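Local coordinates for protein 5'-nucleotidase SurE (Aquifex aeolicus, PDB 2WQK) that probably hydrolyses nucleoside 5'-monophosphates to nucleosides and inorganic phosphate with the help of one bound divalent metal cation per subunit, at residues C72-Y77 with R116-P121; P2-V7 with L88-I93; E187-Y192 with Y201-E206; E101-S106 with T178-R183. All blocks are in the same frame, centred on the assembly; numbering follows the deposited sequence.

Contact 1: residues C72-Y77 with R116-P121; sequences CVHLGY and RILGIP
The isobutyl group of L118 is wedged between V73, H74 and Y77 along one side of helix 69-80, and L118 gives the largest single share of the buried surface. Its CD1 methyl stands almost exactly over the middle of the H74 imidazole, 4.0 Å from the ring centroid and 4° off the normal, a CH-pi contact. L118 CD1 also reaches V73 CG1 at 3.7 Å and Y77 CD2 at 3.9 Å, meeting the tyrosine ring at a slant. The other methyl, L118 CD2, lies 3.8 Å from H74 CE1. L118 gets there with CG anti to its own carbonyl carbon (chi1 -73°). The imidazole beneath is held at both nitrogens: NE2 bonds E114 of helix 107-117 and ND1 bonds E187 of the second subunit, which fixes the rotation of the ring.

L118 lies at the end of helix 107-117, where G119, with positive phi, completes a Schellman motif and turns the chain toward strand 122-128. Both helices belong to the Rossmann-like alpha/beta core and cover the sheet face that carries V7 and V89; V73 packs on both of these residues.

Packing is slacker beyond the leucine. I120 CD1 comes no nearer than 4.3 Å to Y77 CD1, again at a slant to the ring, and I120 turns partly to V89 and to the loop at K85 and P86. Here water enters: one molecule donates to L118 O at 2.7 Å and lies 3.2 Å from Y77 OH, whose hydroxyl also has a weak bond to K85.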
loop_
_atom_site.group_PDB
_atom_site.type_symbol
_atom_site.label_atom_id
_atom_site.label_comp_id
_atom_site.label_asym_id
_atom_site.label_seq_id
_atom_site.Cartn_x
_atom_site.Cartn_y
_atom_site.Cartn_z
ATOM N N CYS A 72 15.140 -10.952 0.550
ATOM C CA CYS A 72 16.558 -10.579 0.708
ATOM C C CYS A 72 17.416 -11.806 1.097
ATOM O O CYS A 72 18.547 -11.975 0.606
ATOM C CB CYS A 72 16.718 -9.446 1.731
ATOM S SG CYS A 72 16.057 -7.882 1.220
ATOM N N VAL A 73 16.919 -12.609 2.043
ATOM C CA VAL A 73 17.641 -13.804 2.462
ATOM C C VAL A 73 17.793 -14.782 1.302
ATOM O O VAL A 73 18.876 -15.307 1.043
ATOM C CB VAL A 73 16.999 -14.501 3.687
ATOM C CG1 VAL A 73 17.634 -15.869 3.978
ATOM C CG2 VAL A 73 16.964 -13.548 4.903
ATOM N N HIS A 74 16.692 -14.997 0.585
ATOM C CA HIS A 74 16.726 -15.958 -0.493
ATOM C C HIS A 74 17.588 -15.499 -1.678
ATOM O O HIS A 74 18.385 -16.324 -2.236
ATOM C CB HIS A 74 15.300 -16.357 -0.915
ATOM C CG HIS A 74 14.628 -17.252 0.091
ATOM N ND1 HIS A 74 14.322 -18.569 -0.173
ATOM C CD2 HIS A 74 14.214 -17.025 1.359
ATOM C CE1 HIS A 74 13.772 -19.118 0.902
ATOM N NE2 HIS A 74 13.685 -18.202 1.847
ATOM N N LEU A 75 17.463 -14.228 -2.057
ATOM C CA LEU A 75 18.323 -13.703 -3.145
ATOM C C LEU A 75 19.777 -13.616 -2.652
ATOM O O LEU A 75 20.724 -13.843 -3.424
ATOM C CB LEU A 75 17.841 -12.342 -3.648
ATOM C CG LEU A 75 16.528 -12.367 -4.458
ATOM C CD1 LEU A 75 16.081 -10.960 -4.794
ATOM C CD2 LEU A 75 16.639 -13.223 -5.750
ATOM N N GLY A 76 19.966 -13.232 -1.402
ATOM C CA GLY A 76 21.334 -13.194 -0.849
ATOM C C GLY A 76 22.023 -14.541 -0.927
ATOM O O GLY A 76 23.189 -14.673 -1.344
ATOM N N TYR A 77 21.297 -15.581 -0.546
ATOM C CA TYR A 77 21.872 -16.907 -0.520
ATOM C C TYR A 77 22.072 -17.456 -1.938
ATOM O O TYR A 77 23.162 -17.919 -2.289
ATOM C CB TYR A 77 20.949 -17.834 0.260
ATOM C CG TYR A 77 21.301 -19.296 0.193
ATOM C CD1 TYR A 77 22.556 -19.761 0.598
ATOM C CD2 TYR A 77 20.380 -20.233 -0.234
ATOM C CE1 TYR A 77 22.878 -21.085 0.610
ATOM C CE2 TYR A 77 20.702 -21.573 -0.264
ATOM C CZ TYR A 77 21.954 -22.013 0.180
ATOM O OH TYR A 77 22.238 -23.365 0.146
ATOM N N ARG A 116 17.006 -19.936 8.795
ATOM C CA ARG A 116 16.967 -21.260 9.407
ATOM C C ARG A 116 16.213 -22.252 8.502
ATOM O O ARG A 116 16.593 -23.419 8.431
ATOM C CB ARG A 116 16.379 -21.189 10.836
ATOM C CG ARG A 116 16.699 -22.375 11.728
ATOM C CD ARG A 116 18.135 -22.918 11.635
ATOM N NE ARG A 116 18.185 -24.200 10.903
ATOM C CZ ARG A 116 19.265 -24.918 10.561
ATOM N NH1 ARG A 116 19.093 -26.068 9.929
ATOM N NH2 ARG A 116 20.496 -24.528 10.839
ATOM N N ILE A 117 15.204 -21.772 7.760
ATOM C CA ILE A 117 14.498 -22.645 6.773
ATOM C C ILE A 117 15.496 -23.155 5.728
ATOM O O ILE A 117 15.425 -24.322 5.284
ATOM C CB ILE A 117 13.344 -21.905 6.092
ATOM C CG1 ILE A 117 12.193 -21.767 7.087
ATOM C CG2 ILE A 117 12.841 -22.611 4.787
ATOM C CD1 ILE A 117 11.069 -20.839 6.617
ATOM N N LEU A 118 16.433 -22.279 5.356
ATOM C CA LEU A 118 17.451 -22.609 4.377
ATOM C C LEU A 118 18.595 -23.439 4.956
ATOM O O LEU A 118 19.544 -23.754 4.210
ATOM C CB LEU A 118 18.025 -21.324 3.773
ATOM C CG LEU A 118 17.098 -20.591 2.803
ATOM C CD1 LEU A 118 17.636 -19.228 2.356
ATOM C CD2 LEU A 118 16.783 -21.416 1.553
ATOM N N GLY A 119 18.544 -23.772 6.253
ATOM C CA GLY A 119 19.562 -24.608 6.855
ATOM C C GLY A 119 20.753 -23.860 7.386
ATOM O O GLY A 119 21.865 -24.447 7.510
ATOM N N ILE A 120 20.547 -22.573 7.700
ATOM C CA ILE A 120 21.655 -21.718 8.178
ATOM C C ILE A 120 21.307 -21.214 9.584
ATOM O O ILE A 120 20.208 -20.733 9.787
ATOM C CB ILE A 120 21.840 -20.479 7.270
ATOM C CG1 ILE A 120 21.972 -20.867 5.783
ATOM C CG2 ILE A 120 23.027 -19.649 7.800
ATOM C CD1 ILE A 120 21.575 -19.792 4.751
ATOM N N PRO A 121 22.225 -21.303 10.547
ATOM C CA PRO A 121 21.963 -20.774 11.887
ATOM C C PRO A 121 21.664 -19.271 11.770
ATOM O O PRO A 121 22.325 -18.546 10.982
ATOM C CB PRO A 121 23.249 -21.050 12.660
ATOM C CG PRO A 121 23.954 -22.108 11.829
ATOM C CD PRO A 121 23.547 -21.942 10.443
HETATM O O HOH W 1 19.749 -24.608 1.693
#

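Contact 2: residues P2-V7 with L88-I93; sequences PTFLLV and LVLSGI
The phenyl ring of F4 is met at a slant, squarely over neither face nor edge, by L88 and L90: its CD1 lies 4.2 Å from L88 CB, while F4 CB touches L90 CD1 at 4.0 Å. These are neighbouring parallel strands, 3-7 and 88-94, at the centre of a Rossmann-like sheet. F4 and L88 point the same way, side by side, toward helix 135-152, and L6 and L90 share that face and meet helix 15-24. With CG anti to the backbone N (chi1 175°), L6 swings CD1 to 3.9 Å from L90 CB.

Between the strands, L5, L90 and V7 each use both N and O. L5 N donates to L88 O, L90 N to L5 O at 2.9 Å, V7 N to L90 O, and G92 N to V7 O at 3.0 Å; the alternate residues F4 and L6 bond strand 29-35 instead. Both strands run out toward the metal site, where N94, the last residue of strand 88-94, and D10, shortly after strand 3-7, bind sodium together with S40. G92, whose backbone angles suit only a residue without CB, precedes a cis peptide there.

On the opposite face, V7 CG2 rests 3.6 Å from S91 OG, a hydroxyl hydrogen-bonded to T108 O.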
loop_
_atom_site.group_PDB
_atom_site.type_symbol
_atom_site.label_atom_id
_atom_site.label_comp_id
_atom_site.label_asym_id
_atom_site.label_seq_id
_atom_site.Cartn_x
_atom_site.Cartn_y
_atom_site.Cartn_z
ATOM N N PRO A 2 34.836 -16.115 8.683
ATOM C CA PRO A 2 33.392 -16.383 8.570
ATOM C C PRO A 2 32.713 -15.359 7.677
ATOM O O PRO A 2 33.280 -14.290 7.427
ATOM C CB PRO A 2 32.896 -16.221 10.010
ATOM C CG PRO A 2 34.048 -16.408 10.835
ATOM C CD PRO A 2 35.220 -15.976 10.092
ATOM N N THR A 3 31.484 -15.682 7.244
ATOM C CA THR A 3 30.706 -14.808 6.392
ATOM C C THR A 3 29.297 -14.742 6.959
ATOM O O THR A 3 28.742 -15.797 7.363
ATOM C CB THR A 3 30.686 -15.311 4.918
ATOM O OG1 THR A 3 32.030 -15.367 4.403
ATOM C CG2 THR A 3 29.793 -14.455 4.007
ATOM N N PHE A 4 28.767 -13.516 7.014
ATOM C CA PHE A 4 27.403 -13.291 7.516
ATOM C C PHE A 4 26.565 -12.672 6.419
ATOM O O PHE A 4 26.995 -11.747 5.750
ATOM C CB PHE A 4 27.413 -12.341 8.708
ATOM C CG PHE A 4 28.528 -12.619 9.674
ATOM C CD1 PHE A 4 28.583 -13.812 10.342
ATOM C CD2 PHE A 4 29.552 -11.692 9.883
ATOM C CE1 PHE A 4 29.607 -14.098 11.212
ATOM C CE2 PHE A 4 30.569 -11.993 10.767
ATOM C CZ PHE A 4 30.594 -13.181 11.412
ATOM N N LEU A 5 25.321 -13.170 6.271
ATOM C CA LEU A 5 24.339 -12.549 5.394
ATOM C C LEU A 5 23.432 -11.734 6.336
ATOM O O LEU A 5 22.761 -12.314 7.191
ATOM C CB LEU A 5 23.526 -13.615 4.654
ATOM C CG LEU A 5 22.398 -13.084 3.758
ATOM C CD1 LEU A 5 22.921 -12.091 2.779
ATOM C CD2 LEU A 5 21.662 -14.246 3.050
ATOM N N LEU A 6 23.453 -10.417 6.173
ATOM C CA LEU A 6 22.770 -9.484 7.058
ATOM C C LEU A 6 21.664 -8.800 6.291
ATOM O O LEU A 6 21.883 -8.192 5.229
ATOM C CB LEU A 6 23.780 -8.434 7.561
ATOM C CG LEU A 6 23.234 -7.280 8.412
ATOM C CD1 LEU A 6 22.467 -7.775 9.638
ATOM C CD2 LEU A 6 24.341 -6.305 8.827
ATOM N N VAL A 7 20.451 -8.889 6.847
ATOM C CA VAL A 7 19.258 -8.312 6.243
ATOM C C VAL A 7 18.561 -7.481 7.315
ATOM O O VAL A 7 18.921 -7.518 8.496
ATOM C CB VAL A 7 18.300 -9.413 5.709
ATOM C CG1 VAL A 7 19.074 -10.356 4.782
ATOM C CG2 VAL A 7 17.616 -10.177 6.860
ATOM N N LEU A 88 26.227 -17.514 9.304
ATOM C CA LEU A 88 24.994 -17.051 9.953
ATOM C C LEU A 88 24.214 -16.142 9.026
ATOM O O LEU A 88 24.783 -15.471 8.163
ATOM C CB LEU A 88 25.276 -16.225 11.233
ATOM C CG LEU A 88 25.949 -16.904 12.434
ATOM C CD1 LEU A 88 26.537 -15.884 13.442
ATOM C CD2 LEU A 88 24.995 -17.810 13.154
ATOM N N VAL A 89 22.876 -16.192 9.199
ATOM C CA VAL A 89 21.996 -15.166 8.687
ATOM C C VAL A 89 21.587 -14.330 9.890
ATOM O O VAL A 89 21.179 -14.882 10.942
ATOM C CB VAL A 89 20.722 -15.754 7.997
ATOM C CG1 VAL A 89 19.712 -14.646 7.794
ATOM C CG2 VAL A 89 21.139 -16.486 6.700
ATOM N N LEU A 90 21.737 -13.009 9.760
ATOM C CA LEU A 90 21.463 -12.053 10.845
ATOM C C LEU A 90 20.466 -11.055 10.313
ATOM O O LEU A 90 20.518 -10.686 9.158
ATOM C CB LEU A 90 22.767 -11.313 11.227
ATOM C CG LEU A 90 23.900 -12.263 11.666
ATOM C CD1 LEU A 90 25.202 -11.475 11.913
ATOM C CD2 LEU A 90 23.555 -13.094 12.890
ATOM N N SER A 91 19.524 -10.657 11.163
ATOM C CA SER A 91 18.490 -9.731 10.754
ATOM C C SER A 91 18.309 -8.661 11.816
ATOM O O SER A 91 18.079 -8.977 12.969
ATOM C CB SER A 91 17.164 -10.512 10.605
ATOM O OG SER A 91 16.154 -9.683 10.110
ATOM N N GLY A 92 18.459 -7.415 11.414
ATOM C CA GLY A 92 18.364 -6.287 12.342
ATOM C C GLY A 92 19.497 -5.300 12.112
ATOM O O GLY A 92 20.112 -5.293 11.041
ATOM N N ILE A 93 19.746 -4.427 13.100
ATOM C CA ILE A 93 19.003 -4.256 14.327
ATOM C C ILE A 93 17.746 -3.495 14.068
ATOM O O ILE A 93 17.765 -2.392 13.532
ATOM C CB ILE A 93 19.815 -3.426 15.358
ATOM C CG1 ILE A 93 21.157 -4.100 15.656
ATOM C CG2 ILE A 93 18.984 -3.197 16.648
ATOM C CD1 ILE A 93 22.273 -3.116 16.104
#

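Contact 3: residues E187-Y192 with Y201-E206; sequences ERVFKY and YWIAAE
F190 meets A204 and E206 with one edge of its ring: A204 CB and E206 OE2 each lie 3.5 Å from F190 CE2. Over one face of the same ring lies R188 NH1, 3.8 Å above its centre, brought there by an arginine chain stretched out to NE. On the other face of the hairpin, K191 runs alongside Y201, its CG 3.6 Å from Y201 CE1, and one water joins the two ends, accepting from K191 NZ at 2.9 Å and lying equally far from Y201 OH. V189 CG1 fills in against Y201 CB at 3.8 Å.

The backbone sets this antiparallel register through two hydrogen-bonded pairs, R188 with A204 and F190 with W202; the bond from F190 N to W202 O is nearly straight (174°).

Farther out, other subunits position the side chains. E187 OE1 forms a salt bridge with R78 of the second subunit, beside its bond to H74 there, and W202 NE1 is held by F48 O of that subunit, whose own strand pairs with Y201. The rings of Y192 and W202 each meet F200 of the third subunit edge-to-face. Such a protruding beta hairpin, embraced by neighbouring copies, is typical of the tetramerisation arm of SurE proteins.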
loop_
_atom_site.group_PDB
_atom_site.type_symbol
_atom_site.label_atom_id
_atom_site.label_comp_id
_atom_site.label_asym_id
_atom_site.label_seq_id
_atom_site.Cartn_x
_atom_site.Cartn_y
_atom_site.Cartn_z
ATOM N N GLU A 187 -5.386 -4.398 27.207
ATOM C CA GLU A 187 -6.063 -3.886 26.026
ATOM C C GLU A 187 -7.397 -3.247 26.412
ATOM O O GLU A 187 -8.218 -3.848 27.086
ATOM C CB GLU A 187 -6.263 -5.037 25.043
ATOM C CG GLU A 187 -6.930 -4.687 23.759
ATOM C CD GLU A 187 -6.773 -5.809 22.735
ATOM O OE1 GLU A 187 -7.676 -6.642 22.633
ATOM O OE2 GLU A 187 -5.713 -5.884 22.063
ATOM N N ARG A 188 -7.610 -2.027 25.945
ATOM C CA ARG A 188 -8.877 -1.332 26.151
ATOM C C ARG A 188 -9.314 -0.715 24.826
ATOM O O ARG A 188 -8.484 -0.108 24.151
ATOM C CB ARG A 188 -8.684 -0.219 27.180
ATOM C CG ARG A 188 -9.951 0.275 27.835
ATOM C CD ARG A 188 -9.691 1.631 28.534
ATOM N NE ARG A 188 -10.850 2.340 29.112
ATOM C CZ ARG A 188 -12.020 2.609 28.520
ATOM N NH1 ARG A 188 -12.319 2.203 27.289
ATOM N NH2 ARG A 188 -12.938 3.294 29.202
ATOM N N VAL A 189 -10.588 -0.856 24.474
ATOM C CA VAL A 189 -11.120 -0.266 23.234
ATOM C C VAL A 189 -11.919 0.981 23.584
ATOM O O VAL A 189 -12.767 0.965 24.508
ATOM C CB VAL A 189 -11.997 -1.264 22.436
ATOM C CG1 VAL A 189 -12.538 -0.611 21.189
ATOM C CG2 VAL A 189 -11.189 -2.537 22.121
ATOM N N PHE A 190 -11.593 2.073 22.904
ATOM C CA PHE A 190 -12.279 3.375 23.091
ATOM C C PHE A 190 -13.218 3.563 21.899
ATOM O O PHE A 190 -12.838 3.272 20.773
ATOM C CB PHE A 190 -11.266 4.506 23.159
ATOM C CG PHE A 190 -10.423 4.495 24.426
ATOM C CD1 PHE A 190 -10.731 5.337 25.480
ATOM C CD2 PHE A 190 -9.343 3.630 24.565
ATOM C CE1 PHE A 190 -9.972 5.322 26.651
ATOM C CE2 PHE A 190 -8.577 3.602 25.734
ATOM C CZ PHE A 190 -8.890 4.461 26.779
ATOM N N LYS A 191 -14.439 4.032 22.151
ATOM C CA LYS A 191 -15.438 4.261 21.128
ATOM C C LYS A 191 -15.578 5.769 20.890
ATOM O O LYS A 191 -15.622 6.576 21.851
ATOM C CB LYS A 191 -16.817 3.720 21.558
ATOM C CG LYS A 191 -17.863 3.772 20.470
ATOM C CD LYS A 191 -19.156 3.092 20.893
ATOM C CE LYS A 191 -20.210 3.164 19.812
ATOM N NZ LYS A 191 -21.523 2.588 20.320
ATOM N N TYR A 192 -15.714 6.104 19.616
ATOM C CA TYR A 192 -15.933 7.469 19.144
ATOM C C TYR A 192 -17.089 7.478 18.169
ATOM O O TYR A 192 -17.473 6.409 17.641
ATOM C CB TYR A 192 -14.689 7.971 18.439
ATOM C CG TYR A 192 -13.451 8.065 19.298
ATOM C CD1 TYR A 192 -13.094 9.243 19.921
ATOM C CD2 TYR A 192 -12.606 6.980 19.440
ATOM C CE1 TYR A 192 -11.922 9.326 20.672
ATOM C CE2 TYR A 192 -11.454 7.055 20.196
ATOM C CZ TYR A 192 -11.110 8.238 20.800
ATOM O OH TYR A 192 -9.955 8.310 21.526
ATOM N N TYR A 201 -13.504 3.040 16.486
ATOM C CA TYR A 201 -12.933 2.448 17.690
ATOM C C TYR A 201 -11.431 2.630 17.673
ATOM O O TYR A 201 -10.830 2.689 16.611
ATOM C CB TYR A 201 -13.277 0.943 17.776
ATOM C CG TYR A 201 -14.770 0.738 17.812
ATOM C CD1 TYR A 201 -15.461 0.761 19.031
ATOM C CD2 TYR A 201 -15.502 0.615 16.631
ATOM C CE1 TYR A 201 -16.836 0.647 19.071
ATOM C CE2 TYR A 201 -16.905 0.476 16.662
ATOM C CZ TYR A 201 -17.547 0.513 17.890
ATOM O OH TYR A 201 -18.938 0.354 17.909
ATOM N N TRP A 202 -10.827 2.695 18.838
ATOM C CA TRP A 202 -9.375 2.760 18.922
ATOM C C TRP A 202 -8.959 1.723 19.969
ATOM O O TRP A 202 -9.372 1.802 21.114
ATOM C CB TRP A 202 -8.916 4.173 19.337
ATOM C CG TRP A 202 -7.484 4.471 18.965
ATOM C CD1 TRP A 202 -6.402 3.672 19.155
ATOM C CD2 TRP A 202 -7.014 5.649 18.326
ATOM N NE1 TRP A 202 -5.269 4.272 18.661
ATOM C CE2 TRP A 202 -5.609 5.505 18.158
ATOM C CE3 TRP A 202 -7.623 6.815 17.889
ATOM C CZ2 TRP A 202 -4.811 6.493 17.531
ATOM C CZ3 TRP A 202 -6.819 7.808 17.302
ATOM C CH2 TRP A 202 -5.441 7.627 17.116
ATOM N N ILE A 203 -8.172 0.744 19.537
ATOM C CA ILE A 203 -7.624 -0.270 20.418
ATOM C C ILE A 203 -6.381 0.301 21.092
ATOM O O ILE A 203 -5.380 0.642 20.416
ATOM C CB ILE A 203 -7.254 -1.559 19.667
ATOM C CG1 ILE A 203 -8.438 -2.064 18.822
ATOM C CG2 ILE A 203 -6.789 -2.608 20.658
ATOM C CD1 ILE A 203 -8.101 -3.298 17.934
ATOM N N ALA A 204 -6.472 0.470 22.406
ATOM C CA ALA A 204 -5.374 1.053 23.180
ATOM C C ALA A 204 -4.641 0.003 23.987
ATOM O O ALA A 204 -5.270 -0.920 24.525
ATOM C CB ALA A 204 -5.884 2.147 24.121
ATOM N N ALA A 205 -3.325 0.182 24.094
ATOM C CA ALA A 205 -2.471 -0.615 24.970
ATOM C C ALA A 205 -2.187 0.219 26.248
ATOM O O ALA A 205 -1.661 1.331 26.152
ATOM C CB ALA A 205 -1.171 -0.971 24.266
ATOM N N GLU A 206 -2.574 -0.317 27.407
ATOM C CA GLU A 206 -2.502 0.366 28.706
ATOM C C GLU A 206 -1.561 -0.390 29.637
ATOM O O GLU A 206 -1.355 -1.585 29.468
ATOM C CB GLU A 206 -3.887 0.385 29.370
ATOM C CG GLU A 206 -5.034 1.025 28.554
ATOM C CD GLU A 206 -4.914 2.539 28.404
ATOM O OE1 GLU A 206 -4.043 3.152 29.059
ATOM O OE2 GLU A 206 -5.700 3.119 27.621
HETATM O O HOH W 2 -20.380 -0.066 20.369
#

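Contact 4: residues E101-S106 with T178-R183; sequences EDITYS and TRQGKR. With SO4 (sulfate ion), chain C.
A 3-10 turn, E101-Y105, leads into the N-cap of helix 107-117 and is joined to the loop 178-183 by a salt bridge between D102 and R183 and by the packing of E101 on R183 and Q180. R183 NH2 donates to D102 OD1 at 3.0 Å, and NE adds a weak bond to the same oxygen at 3.3 Å. NH2 comes from above the carboxylate, 37° out of its plane. E101 CB covers one face of the guanidinium, 3.4 Å from R183 NE, and at the edge Y105 CE2 lies 3.9 Å from NH2, with ring and guanidinium only 10° from coplanar. E114 of the second subunit completes this cluster, taking R183 NH1 and Y105 OH on its two carboxylate oxygens, so the arginine is fixed from both sides of the interface.

Toward the start of the turn, E101 N donates to K182 O at 3.1 Å, an oxygen that also bonds Y218 OH. Q180, extended with CG anti to its backbone N (chi1 -179°), lays CG against I103 CD1 at 3.9 Å; its amide end bonds G100 O and, across the interface, L235 N of the second subunit.

The turn ends at an anion site, where a sulfate, probably from the crystallisation liquor, is also bound by N98, G107 and T108, which may mark a place for the substrate phosphate. S106 OG, which accepts from V109 N as the cap, donates to sulfate O3 at 2.8 Å.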
loop_
_atom_site.group_PDB
_atom_site.type_symbol
_atom_site.label_atom_id
_atom_site.label_comp_id
_atom_site.label_asym_id
_atom_site.label_seq_id
_atom_site.Cartn_x
_atom_site.Cartn_y
_atom_site.Cartn_z
ATOM N N GLU A 101 3.953 -12.062 21.880
ATOM C CA GLU A 101 3.029 -12.522 20.845
ATOM C C GLU A 101 3.259 -11.874 19.514
ATOM O O GLU A 101 2.964 -12.435 18.423
ATOM C CB GLU A 101 1.576 -12.211 21.260
ATOM C CG GLU A 101 1.111 -12.978 22.462
ATOM C CD GLU A 101 1.283 -14.483 22.309
ATOM O OE1 GLU A 101 1.559 -14.962 21.185
ATOM O OE2 GLU A 101 1.138 -15.193 23.327
ATOM N N ASP A 102 3.786 -10.658 19.548
ATOM C CA ASP A 102 4.005 -9.883 18.330
ATOM C C ASP A 102 5.167 -10.380 17.393
ATOM O O ASP A 102 5.338 -9.928 16.248
ATOM C CB ASP A 102 4.028 -8.421 18.740
ATOM C CG ASP A 102 2.655 -7.980 19.335
ATOM O OD1 ASP A 102 1.599 -8.274 18.703
ATOM O OD2 ASP A 102 2.617 -7.386 20.431
ATOM N N ILE A 103 5.909 -11.366 17.868
ATOM C CA ILE A 103 6.983 -11.985 17.066
ATOM C C ILE A 103 6.448 -12.523 15.719
ATOM O O ILE A 103 7.100 -12.423 14.683
ATOM C CB ILE A 103 7.657 -13.075 17.895
ATOM C CG1 ILE A 103 8.468 -12.455 19.039
ATOM C CG2 ILE A 103 8.535 -14.008 17.079
ATOM C CD1 ILE A 103 8.873 -13.512 20.116
ATOM N N THR A 104 5.236 -13.084 15.722
ATOM C CA THR A 104 4.607 -13.642 14.521
ATOM C C THR A 104 4.480 -12.669 13.363
ATOM O O THR A 104 4.472 -13.059 12.212
ATOM C CB THR A 104 3.181 -14.123 14.854
ATOM O OG1 THR A 104 3.283 -15.166 15.831
ATOM C CG2 THR A 104 2.497 -14.622 13.616
ATOM N N TYR A 105 4.336 -11.384 13.684
ATOM C CA TYR A 105 4.105 -10.355 12.699
ATOM C C TYR A 105 5.378 -9.606 12.270
ATOM O O TYR A 105 5.340 -8.682 11.447
ATOM C CB TYR A 105 3.110 -9.337 13.266
ATOM C CG TYR A 105 1.764 -9.950 13.633
ATOM C CD1 TYR A 105 0.942 -10.462 12.669
ATOM C CD2 TYR A 105 1.351 -10.009 14.944
ATOM C CE1 TYR A 105 -0.301 -11.003 13.006
ATOM C CE2 TYR A 105 0.108 -10.548 15.298
ATOM C CZ TYR A 105 -0.703 -11.062 14.314
ATOM O OH TYR A 105 -1.941 -11.596 14.641
ATOM N N SER A 106 6.509 -9.985 12.852
ATOM C CA SER A 106 7.750 -9.216 12.651
ATOM C C SER A 106 8.519 -9.617 11.388
ATOM O O SER A 106 8.864 -10.806 11.178
ATOM C CB SER A 106 8.676 -9.488 13.827
ATOM O OG SER A 106 10.001 -8.997 13.591
ATOM N N THR A 178 15.508 -16.375 27.683
ATOM C CA THR A 178 14.137 -16.027 28.041
ATOM C C THR A 178 13.135 -16.868 27.206
ATOM O O THR A 178 13.489 -17.452 26.170
ATOM C CB THR A 178 13.860 -14.545 27.738
ATOM O OG1 THR A 178 14.088 -14.309 26.356
ATOM C CG2 THR A 178 14.743 -13.609 28.605
ATOM N N ARG A 179 11.906 -16.955 27.716
ATOM C CA ARG A 179 10.784 -17.437 26.919
ATOM C C ARG A 179 9.999 -16.288 26.299
ATOM O O ARG A 179 10.030 -15.162 26.774
ATOM C CB ARG A 179 9.839 -18.309 27.777
ATOM C CG ARG A 179 9.092 -17.597 28.888
ATOM C CD ARG A 179 8.150 -18.528 29.622
ATOM N NE ARG A 179 7.348 -17.794 30.614
ATOM C CZ ARG A 179 7.723 -17.529 31.834
ATOM N NH1 ARG A 179 8.927 -17.887 32.243
ATOM N NH2 ARG A 179 6.875 -16.854 32.645
ATOM N N GLN A 180 9.224 -16.608 25.262
ATOM C CA GLN A 180 8.298 -15.665 24.668
ATOM C C GLN A 180 7.219 -15.328 25.713
ATOM O O GLN A 180 6.518 -16.204 26.184
ATOM C CB GLN A 180 7.612 -16.313 23.454
ATOM C CG GLN A 180 6.611 -15.419 22.719
ATOM C CD GLN A 180 5.874 -16.184 21.660
ATOM O OE1 GLN A 180 5.624 -17.365 21.816
ATOM N NE2 GLN A 180 5.499 -15.503 20.593
ATOM N N GLY A 181 7.053 -14.056 26.034
ATOM C CA GLY A 181 6.030 -13.636 26.974
ATOM C C GLY A 181 4.686 -13.520 26.272
ATOM O O GLY A 181 4.562 -13.713 25.078
ATOM N N LYS A 182 3.657 -13.198 27.040
ATOM C CA LYS A 182 2.341 -12.921 26.455
ATOM C C LYS A 182 2.365 -11.534 25.731
ATOM O O LYS A 182 3.144 -11.305 24.788
ATOM C CB LYS A 182 1.240 -13.053 27.541
ATOM C CG LYS A 182 1.084 -14.497 28.090
ATOM C CD LYS A 182 -0.023 -14.703 29.183
ATOM C CE LYS A 182 -0.049 -16.174 29.632
ATOM N NZ LYS A 182 -1.180 -16.462 30.562
ATOM N N ARG A 183 1.429 -10.660 26.047
ATOM C CA ARG A 183 1.583 -9.250 25.768
ATOM C C ARG A 183 1.603 -8.522 27.102
ATOM O O ARG A 183 0.718 -8.694 27.917
ATOM C CB ARG A 183 0.460 -8.738 24.875
ATOM C CG ARG A 183 0.714 -8.975 23.406
ATOM C CD ARG A 183 -0.559 -9.121 22.640
ATOM N NE ARG A 183 -0.286 -9.340 21.221
ATOM C CZ ARG A 183 -1.164 -9.819 20.335
ATOM N NH1 ARG A 183 -2.385 -10.137 20.734
ATOM N NH2 ARG A 183 -0.793 -10.005 19.074
HETATM S S SO4 C . 9.600 -5.372 12.110
HETATM O O1 SO4 C . 9.357 -4.260 13.028
HETATM O O2 SO4 C . 10.381 -4.823 10.955
HETATM O O3 SO4 C . 10.407 -6.369 12.716
HETATM O O4 SO4 C . 8.324 -5.966 11.600
HETATM O O HOH W 3 2.551 -15.666 18.966
#

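From the N terminus, strand 3-7 opens contact 2, which closes some 80 residues later when strand 88-94 pairs beside it. Contact 1 starts inside that loop, on helix 69-80, and closes after it, at the end of helix 107-117, so the two cross; they also touch, P121 O lying 3.0 Å from V89 N. Contact 4 opens at 101-106 within the span of contact 1 and closes at 178-183, crossing it in turn and tying the entrance of helix 107-117 to the loop after strand 174-177. Contact 3 follows in series as a short hairpin, its centre about 38 Å from that of contact 2. Contacts 1, 3 and 4 all reach the second subunit.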